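Local coordinates for protein aphrodisin (Mesocricetus auratus, PDB 1E5P) that acts as an aphrodisiac pheromone that elicits copulatory behaviour in male hamsters, and as a lipocalin probably carries small odorant molecules, at residues Gly8-Ile13 and Arg34-Tyr39; Thr12-Ala17 and Ile109-Lys114; Arg30-His35 and Leu144-Cys149. All coordinates share one frame; numbering follows the deposited sequence. Where two conformers were deposited one is given.

Interaction 1. Residues Gly8-Ile13 and Arg34-Tyr39; sequences GKWYTI and RHIDCY
Arg34 and Trp10 carry much of the surface in this antiparallel pairing, a worked example of how a lipocalin barrel joins its first strand to the next one along the chain. Their backbones meet where the first strand is interrupted: Trp10 N donates to Arg34 O at 3.2 Å, but from well above the carbonyl plane. The side chains then part. From Trp10 the indole touches Ile36, with CD1 3.8 Å from the Ile36 CD1 methyl in an oblique approach, while its NE1 is hydrogen-bonded to Leu6 O. The Arg34 chain bends at CB-CG (chi2 -72°) and brings its guanidinium to Tyr11, where NH1 lies 3.8 Å from Tyr11 CD1 at the ring edge and the two planes are 62° apart; its main polar interaction is the salt bridge to Asp147.

Gly8 forms the more regular end of the pairing. Its N and O both hydrogen-bond to Ile36, and the bond from Ile36 N to Gly8 O is 2.9 Å and lies in the carbonyl plane. That same oxygen sits over the centre of the His35 ring, 3.4 Å above its plane, and Gly8 CA makes a CH-pi contact with the same ring. With phi at 136°, any CB would run into the carbonyl oxygen of the residue before, which explains a glycine at this point.

Beyond the pair, Arg34 and His35 together oppose the single residue Thr48, making a classic beta bulge in the pairing with strand 44-53. Trp10 and Ile36 pack together on Ile92 of strand 91-99, whereas Arg34 leans on Tyr50 of strand 44-53.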
# COMPACT_ATOMS: atom_id res chain seq x y z
N GLY A 8 5.25 -13.05 2.14
CA GLY A 8 6.31 -13.11 1.17
C GLY A 8 6.93 -11.77 0.78
O GLY A 8 6.64 -10.74 1.38
N LYS A 9 7.84 -11.81 -0.18
CA LYS A 9 8.52 -10.61 -0.69
C LYS A 9 7.57 -9.88 -1.64
O LYS A 9 6.85 -10.46 -2.44
CB LYS A 9 9.77 -11.02 -1.45
CG LYS A 9 10.41 -9.94 -2.30
CD LYS A 9 11.59 -10.54 -3.06
CE LYS A 9 12.82 -9.66 -2.94
NZ LYS A 9 13.99 -10.29 -3.62
N TRP A 10 7.48 -8.55 -1.47
CA TRP A 10 6.61 -7.74 -2.30
C TRP A 10 7.24 -6.35 -2.50
O TRP A 10 8.01 -5.91 -1.63
CB TRP A 10 5.25 -7.47 -1.63
CG TRP A 10 4.42 -8.69 -1.39
CD1 TRP A 10 4.34 -9.41 -0.23
CD2 TRP A 10 3.60 -9.36 -2.35
NE1 TRP A 10 3.50 -10.49 -0.42
CE2 TRP A 10 3.03 -10.47 -1.70
CE3 TRP A 10 3.28 -9.10 -3.69
CZ2 TRP A 10 2.15 -11.34 -2.36
CZ3 TRP A 10 2.42 -9.97 -4.34
CH2 TRP A 10 1.87 -11.07 -3.66
N TYR A 11 6.90 -5.75 -3.62
CA TYR A 11 7.31 -4.39 -3.95
C TYR A 11 6.06 -3.54 -4.23
O TYR A 11 5.03 -4.08 -4.60
CB TYR A 11 8.17 -4.37 -5.23
CG TYR A 11 9.46 -5.15 -5.10
CD1 TYR A 11 10.55 -4.60 -4.44
CD2 TYR A 11 9.57 -6.43 -5.62
CE1 TYR A 11 11.73 -5.30 -4.30
CE2 TYR A 11 10.75 -7.15 -5.49
CZ TYR A 11 11.82 -6.57 -4.84
OH TYR A 11 13.00 -7.26 -4.70
N THR A 12 6.15 -2.23 -4.01
CA THR A 12 5.02 -1.37 -4.39
C THR A 12 5.12 -1.10 -5.90
O THR A 12 6.17 -0.62 -6.37
CB THR A 12 5.06 -0.01 -3.67
OG1 THR A 12 5.10 -0.23 -2.26
CG2 THR A 12 3.79 0.80 -3.98
N ILE A 13 4.05 -1.45 -6.61
CA ILE A 13 4.07 -1.21 -8.06
C ILE A 13 3.39 0.13 -8.35
O ILE A 13 3.92 0.99 -9.06
CB ILE A 13 3.39 -2.33 -8.83
CG1 ILE A 13 3.89 -3.73 -8.40
CG2 ILE A 13 3.59 -2.13 -10.33
CD1 ILE A 13 5.38 -3.89 -8.47
N ARG A 34 8.74 -4.11 0.97
CA ARG A 34 9.81 -5.09 0.86
C ARG A 34 9.30 -6.48 1.27
O ARG A 34 9.70 -7.45 0.62
CB ARG A 34 11.03 -4.75 1.72
CG ARG A 34 11.80 -3.51 1.19
CD ARG A 34 12.54 -3.87 -0.08
NE ARG A 34 13.38 -2.80 -0.67
CZ ARG A 34 12.88 -1.94 -1.56
NH1 ARG A 34 11.61 -1.99 -1.93
NH2 ARG A 34 13.68 -1.02 -2.11
N HIS A 35 8.41 -6.58 2.27
CA HIS A 35 8.04 -7.95 2.69
C HIS A 35 6.82 -7.89 3.58
O HIS A 35 6.56 -6.84 4.19
CB HIS A 35 9.20 -8.50 3.56
CG HIS A 35 9.29 -10.00 3.53
ND1 HIS A 35 10.03 -10.66 2.57
CD2 HIS A 35 8.75 -10.95 4.30
CE1 HIS A 35 9.94 -11.97 2.75
NE2 HIS A 35 9.16 -12.18 3.80
N ILE A 36 6.05 -8.98 3.63
CA ILE A 36 4.92 -9.09 4.53
C ILE A 36 5.10 -10.45 5.25
O ILE A 36 5.39 -11.42 4.55
CB ILE A 36 3.57 -9.10 3.80
CG1 ILE A 36 3.34 -7.73 3.13
CG2 ILE A 36 2.44 -9.41 4.77
CD1 ILE A 36 2.07 -7.68 2.30
N ASP A 37 5.03 -10.42 6.56
CA ASP A 37 5.12 -11.69 7.33
C ASP A 37 3.80 -11.81 8.07
O ASP A 37 3.36 -10.84 8.69
CB ASP A 37 6.31 -11.66 8.29
CG ASP A 37 7.61 -11.68 7.50
OD1 ASP A 37 8.00 -12.76 7.02
OD2 ASP A 37 8.21 -10.61 7.33
N CYS A 38 3.18 -12.99 8.01
CA CYS A 38 1.90 -13.22 8.67
C CYS A 38 2.07 -14.07 9.93
O CYS A 38 2.91 -14.97 9.92
CB CYS A 38 0.99 -14.07 7.73
SG CYS A 38 0.29 -13.06 6.40
N TYR A 39 1.37 -13.69 10.98
CA TYR A 39 1.36 -14.44 12.23
C TYR A 39 -0.06 -14.75 12.65
O TYR A 39 -0.98 -13.98 12.42
CB TYR A 39 2.06 -13.61 13.34
CG TYR A 39 3.50 -13.34 12.94
CD1 TYR A 39 4.50 -14.26 13.21
CD2 TYR A 39 3.84 -12.18 12.26
CE1 TYR A 39 5.80 -14.04 12.82
CE2 TYR A 39 5.14 -11.96 11.85
CZ TYR A 39 6.11 -12.88 12.13
OH TYR A 39 7.41 -12.67 11.74

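Interaction 2. Residues Thr12-Ala17 and Ile109-Lys114; sequences TIVIAA and IVVAGK
Ile13 and Val14 together oppose Val111, and this classic beta bulge shifts the antiparallel register by one residue in a buried part of the barrel wall. Val111 O takes a 2.8 Å hydrogen bond from Ile13 N, nearly along the C=O axis, and a weak one of 3.4 Å from Val14 N. CB of Ile13 points toward strand 105-113. With CG1 beside its own backbone N (chi1 -49°), that carbon reaches to 3.5 Å from Gly113 N, a place where a side chain on the glycine would clash. Cut back to an alanine, Ile13 would lose CG1, CG2 and CD1, and a gap is likely to open beside the Gly113 backbone.

Past the bulge, Val111 N meets Val14 O at 2.9 Å in an almost straight bond, and Ala16 and Ile109 exchange two bonds of 2.8 Å, N to O each way. Side-chain contact is looser here: Ile15 and Val110 run alongside one another from the same face of the sheet, with their CG2 methyls 4.2 Å apart. The contact fades at Lys114, which is exposed and turns away to hydrogen-bond to Lys9 O and make a cation-pi contact with Trp10.

Helix 120-132 packs on one face of the sheet, where Leu126 touches Val14, Ile109 and Val111. Backbone hydrogen bonds join strand 91-99 to Val110 and Ala112 on the far side of strand 105-113, and Ile15 to Leu141 of strand 140-142.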
# COMPACT_ATOMS: atom_id res chain seq x y z
N THR A 12 6.15 -2.23 -4.01
CA THR A 12 5.02 -1.37 -4.39
C THR A 12 5.12 -1.10 -5.90
O THR A 12 6.17 -0.62 -6.37
CB THR A 12 5.06 -0.01 -3.67
OG1 THR A 12 5.10 -0.23 -2.26
CG2 THR A 12 3.79 0.80 -3.98
N ILE A 13 4.05 -1.45 -6.61
CA ILE A 13 4.07 -1.21 -8.06
C ILE A 13 3.39 0.13 -8.35
O ILE A 13 3.92 0.99 -9.06
CB ILE A 13 3.39 -2.33 -8.83
CG1 ILE A 13 3.89 -3.73 -8.40
CG2 ILE A 13 3.59 -2.13 -10.33
CD1 ILE A 13 5.38 -3.89 -8.47
N VAL A 14 2.18 0.30 -7.82
CA VAL A 14 1.43 1.55 -8.06
C VAL A 14 0.72 1.95 -6.77
O VAL A 14 0.39 1.09 -5.95
CB VAL A 14 0.38 1.43 -9.18
CG1 VAL A 14 0.91 1.01 -10.53
CG2 VAL A 14 -0.79 0.57 -8.72
N ILE A 15 0.50 3.26 -6.58
CA ILE A 15 -0.29 3.76 -5.49
C ILE A 15 -1.24 4.83 -6.08
O ILE A 15 -0.72 5.60 -6.90
CB ILE A 15 0.46 4.42 -4.33
CG1 ILE A 15 1.42 3.45 -3.64
CG2 ILE A 15 -0.54 4.92 -3.27
CD1 ILE A 15 2.36 4.13 -2.66
N ALA A 16 -2.49 4.78 -5.73
CA ALA A 16 -3.46 5.81 -6.16
C ALA A 16 -4.06 6.45 -4.91
O ALA A 16 -4.30 5.72 -3.94
CB ALA A 16 -4.55 5.18 -7.01
N ALA A 17 -4.29 7.75 -4.87
CA ALA A 17 -4.87 8.36 -3.67
C ALA A 17 -5.72 9.57 -4.06
O ALA A 17 -5.38 10.25 -5.04
CB ALA A 17 -3.77 8.85 -2.73
N ILE A 109 -5.40 3.30 -2.93
CA ILE A 109 -5.31 1.94 -3.46
C ILE A 109 -3.82 1.69 -3.63
O ILE A 109 -3.10 2.54 -4.16
CB ILE A 109 -6.01 1.72 -4.81
CG1 ILE A 109 -7.52 1.87 -4.62
CG2 ILE A 109 -5.67 0.33 -5.36
CD1 ILE A 109 -8.29 2.06 -5.91
N VAL A 110 -3.33 0.56 -3.12
CA VAL A 110 -1.93 0.20 -3.27
C VAL A 110 -1.87 -1.16 -3.99
O VAL A 110 -2.62 -2.07 -3.62
CB VAL A 110 -1.24 0.06 -1.88
CG1 VAL A 110 0.18 -0.43 -2.04
CG2 VAL A 110 -1.32 1.41 -1.16
N VAL A 111 -1.07 -1.23 -5.03
CA VAL A 111 -0.90 -2.54 -5.72
C VAL A 111 0.52 -3.03 -5.43
O VAL A 111 1.49 -2.41 -5.82
CB VAL A 111 -1.12 -2.46 -7.23
CG1 VAL A 111 -1.00 -3.86 -7.86
CG2 VAL A 111 -2.45 -1.82 -7.58
N ALA A 112 0.61 -4.13 -4.69
CA ALA A 112 1.90 -4.75 -4.39
C ALA A 112 2.16 -5.84 -5.45
O ALA A 112 1.19 -6.43 -5.89
CB ALA A 112 1.82 -5.40 -3.02
N GLY A 113 3.40 -6.07 -5.81
CA GLY A 113 3.72 -7.10 -6.78
C GLY A 113 5.09 -7.70 -6.57
O GLY A 113 5.88 -7.27 -5.73
N LYS A 114 5.40 -8.70 -7.40
CA LYS A 114 6.71 -9.35 -7.32
C LYS A 114 7.78 -8.59 -8.05
O LYS A 114 8.98 -8.91 -7.91
CB LYS A 114 6.57 -10.81 -7.76
CG LYS A 114 5.59 -11.55 -6.85
CD LYS A 114 6.17 -11.78 -5.47
CE LYS A 114 5.17 -12.46 -4.53
NZ LYS A 114 5.86 -12.85 -3.27

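Interaction 3. Residues Arg30-His35 and Leu144-Cys149; sequences RFYFRH and LATDTC
Tyr32 and Arg34 bind the C-terminal segment of the lipocalin chain to the outside of its beta-barrel, with Asp147 between their side chains. Arg34 grips the carboxylate end-on in a salt bridge, the two planes 36° apart: NH2 reaches Asp147 OD1 at 2.8 Å and NH1 reaches Asp147 OD2 at 3.1 Å, the latter on its syn lone pair. With CG anti to the backbone N (chi1 -172°), Asp147 carries its carboxylate over to the guanidinium, whose NH2 also makes a weak hydrogen bond to Cys149 O. The Tyr32 ring runs antiparallel alongside the aspartate side chain, its plane 31° from the carboxylate and its CD2 3.7 Å from Asp147 CG.

Across the contact, Thr146 OG1 meets two partners, besides a weak hydrogen bond to Ile143 O. Arg30 NH2 reaches Thr146 OG1 at 2.8 Å, in the guanidinium plane, and Tyr32 OH shares a hydrogen bond with it in the ring plane; Arg30 NE also donates to Tyr32 OH.

Farther out, Arg34 NE hydrogen-bonds to Pro150 O, and a disulfide to Cys57 holds Cys149 in position. Arg34 NH1 donates to Phe33 O, and a water bridges that oxygen, at 2.7 Å, to Asp147 OD2, at 2.8 Å.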
# COMPACT_ATOMS: atom_id res chain seq x y z
N ARG A 30 4.02 7.65 0.53
CA ARG A 30 4.67 7.04 -0.62
C ARG A 30 5.64 5.98 -0.08
O ARG A 30 6.73 6.29 0.37
CB ARG A 30 5.39 8.06 -1.50
CG ARG A 30 5.90 7.41 -2.80
CD ARG A 30 6.61 8.47 -3.64
NE ARG A 30 7.12 7.97 -4.91
CZ ARG A 30 6.48 8.18 -6.07
NH1 ARG A 30 5.34 8.86 -6.10
NH2 ARG A 30 7.01 7.72 -7.21
N PHE A 31 5.18 4.74 -0.07
CA PHE A 31 6.05 3.73 0.56
C PHE A 31 6.32 2.59 -0.41
O PHE A 31 5.55 2.30 -1.33
CB PHE A 31 5.43 3.28 1.87
CG PHE A 31 4.24 2.38 1.57
CD1 PHE A 31 3.01 2.87 1.19
CD2 PHE A 31 4.44 1.02 1.66
CE1 PHE A 31 1.98 1.97 0.90
CE2 PHE A 31 3.42 0.13 1.39
CZ PHE A 31 2.18 0.62 1.01
N TYR A 32 7.50 2.03 -0.16
CA TYR A 32 8.04 0.99 -1.02
C TYR A 32 8.10 -0.33 -0.24
O TYR A 32 8.98 -0.53 0.60
CB TYR A 32 9.43 1.42 -1.49
CG TYR A 32 9.47 2.80 -2.15
CD1 TYR A 32 9.67 3.96 -1.44
CD2 TYR A 32 9.25 2.88 -3.52
CE1 TYR A 32 9.69 5.20 -2.09
CE2 TYR A 32 9.28 4.10 -4.18
CZ TYR A 32 9.48 5.24 -3.45
OH TYR A 32 9.50 6.48 -4.08
N PHE A 33 7.13 -1.21 -0.54
CA PHE A 33 7.14 -2.50 0.15
C PHE A 33 8.45 -3.26 -0.03
O PHE A 33 9.14 -3.13 -1.04
CB PHE A 33 6.05 -3.43 -0.44
CG PHE A 33 4.68 -3.38 0.11
CD1 PHE A 33 4.37 -3.89 1.37
CD2 PHE A 33 3.64 -2.88 -0.66
CE1 PHE A 33 3.08 -3.86 1.85
CE2 PHE A 33 2.34 -2.85 -0.18
CZ PHE A 33 2.07 -3.33 1.08
N ARG A 34 8.74 -4.11 0.97
CA ARG A 34 9.81 -5.09 0.86
C ARG A 34 9.30 -6.48 1.27
O ARG A 34 9.70 -7.45 0.62
CB ARG A 34 11.03 -4.75 1.72
CG ARG A 34 11.80 -3.51 1.19
CD ARG A 34 12.54 -3.87 -0.08
NE ARG A 34 13.38 -2.80 -0.67
CZ ARG A 34 12.88 -1.94 -1.56
NH1 ARG A 34 11.61 -1.99 -1.93
NH2 ARG A 34 13.68 -1.02 -2.11
N HIS A 35 8.41 -6.58 2.27
CA HIS A 35 8.04 -7.95 2.69
C HIS A 35 6.82 -7.89 3.58
O HIS A 35 6.56 -6.84 4.19
CB HIS A 35 9.20 -8.50 3.56
CG HIS A 35 9.29 -10.00 3.53
ND1 HIS A 35 10.03 -10.66 2.57
CD2 HIS A 35 8.75 -10.95 4.30
CE1 HIS A 35 9.94 -11.97 2.75
NE2 HIS A 35 9.16 -12.18 3.80
N LEU A 144 6.92 1.96 -8.75
CA LEU A 144 8.05 1.07 -9.06
C LEU A 144 9.20 1.80 -9.71
O LEU A 144 10.38 1.55 -9.42
CB LEU A 144 7.51 -0.05 -9.96
CG LEU A 144 8.52 -1.06 -10.46
CD1 LEU A 144 9.08 -1.88 -9.31
CD2 LEU A 144 7.85 -1.99 -11.48
N ALA A 145 8.91 2.78 -10.57
CA ALA A 145 9.88 3.57 -11.27
C ALA A 145 10.81 4.38 -10.38
O ALA A 145 11.91 4.78 -10.80
CB ALA A 145 9.10 4.52 -12.20
N THR A 146 10.42 4.66 -9.14
CA THR A 146 11.26 5.43 -8.25
C THR A 146 11.67 4.63 -7.02
O THR A 146 12.02 5.22 -6.01
CB THR A 146 10.60 6.74 -7.78
OG1 THR A 146 9.48 6.40 -6.95
CG2 THR A 146 10.11 7.60 -8.93
N ASP A 147 11.60 3.30 -7.10
CA ASP A 147 11.99 2.47 -5.95
C ASP A 147 13.51 2.36 -5.98
O ASP A 147 14.05 1.45 -6.63
CB ASP A 147 11.33 1.10 -6.01
CG ASP A 147 11.55 0.28 -4.75
OD1 ASP A 147 12.32 0.69 -3.88
OD2 ASP A 147 10.91 -0.79 -4.67
N THR A 148 14.18 3.27 -5.28
CA THR A 148 15.63 3.32 -5.33
C THR A 148 16.35 2.87 -4.09
O THR A 148 17.58 2.85 -4.06
CB THR A 148 16.06 4.80 -5.62
OG1 THR A 148 15.57 5.57 -4.50
CG2 THR A 148 15.45 5.34 -6.89
N CYS A 149 15.63 2.51 -3.02
CA CYS A 149 16.32 2.10 -1.79
C CYS A 149 16.84 0.67 -1.89
O CYS A 149 16.46 -0.09 -2.79
CB CYS A 149 15.34 2.25 -0.62
SG CYS A 149 14.85 3.96 -0.26
O HOH W 1 8.72 -1.48 -3.11

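In the fold
From the N terminus, strand 8-17 leads off and takes part in two contacts. Interaction 1 closes a loop of twenty residues to strand 32-39, its neighbour in the sheet; interaction 2 pairs the later half of the same strand with strand 105-113 across most of the sequence, as closure of a lipocalin barrel requires. The loop of interaction 3, from 30-35 to 144-149, crosses that of interaction 2, since their segments alternate, and fixes the C-terminal segment to strand 32-39. Thr12 and Ile13 are common to interactions 1 and 2, Arg34 and His35 to interactions 1 and 3. Thr12 OG1 links all three through Phe31 O and Phe33 N.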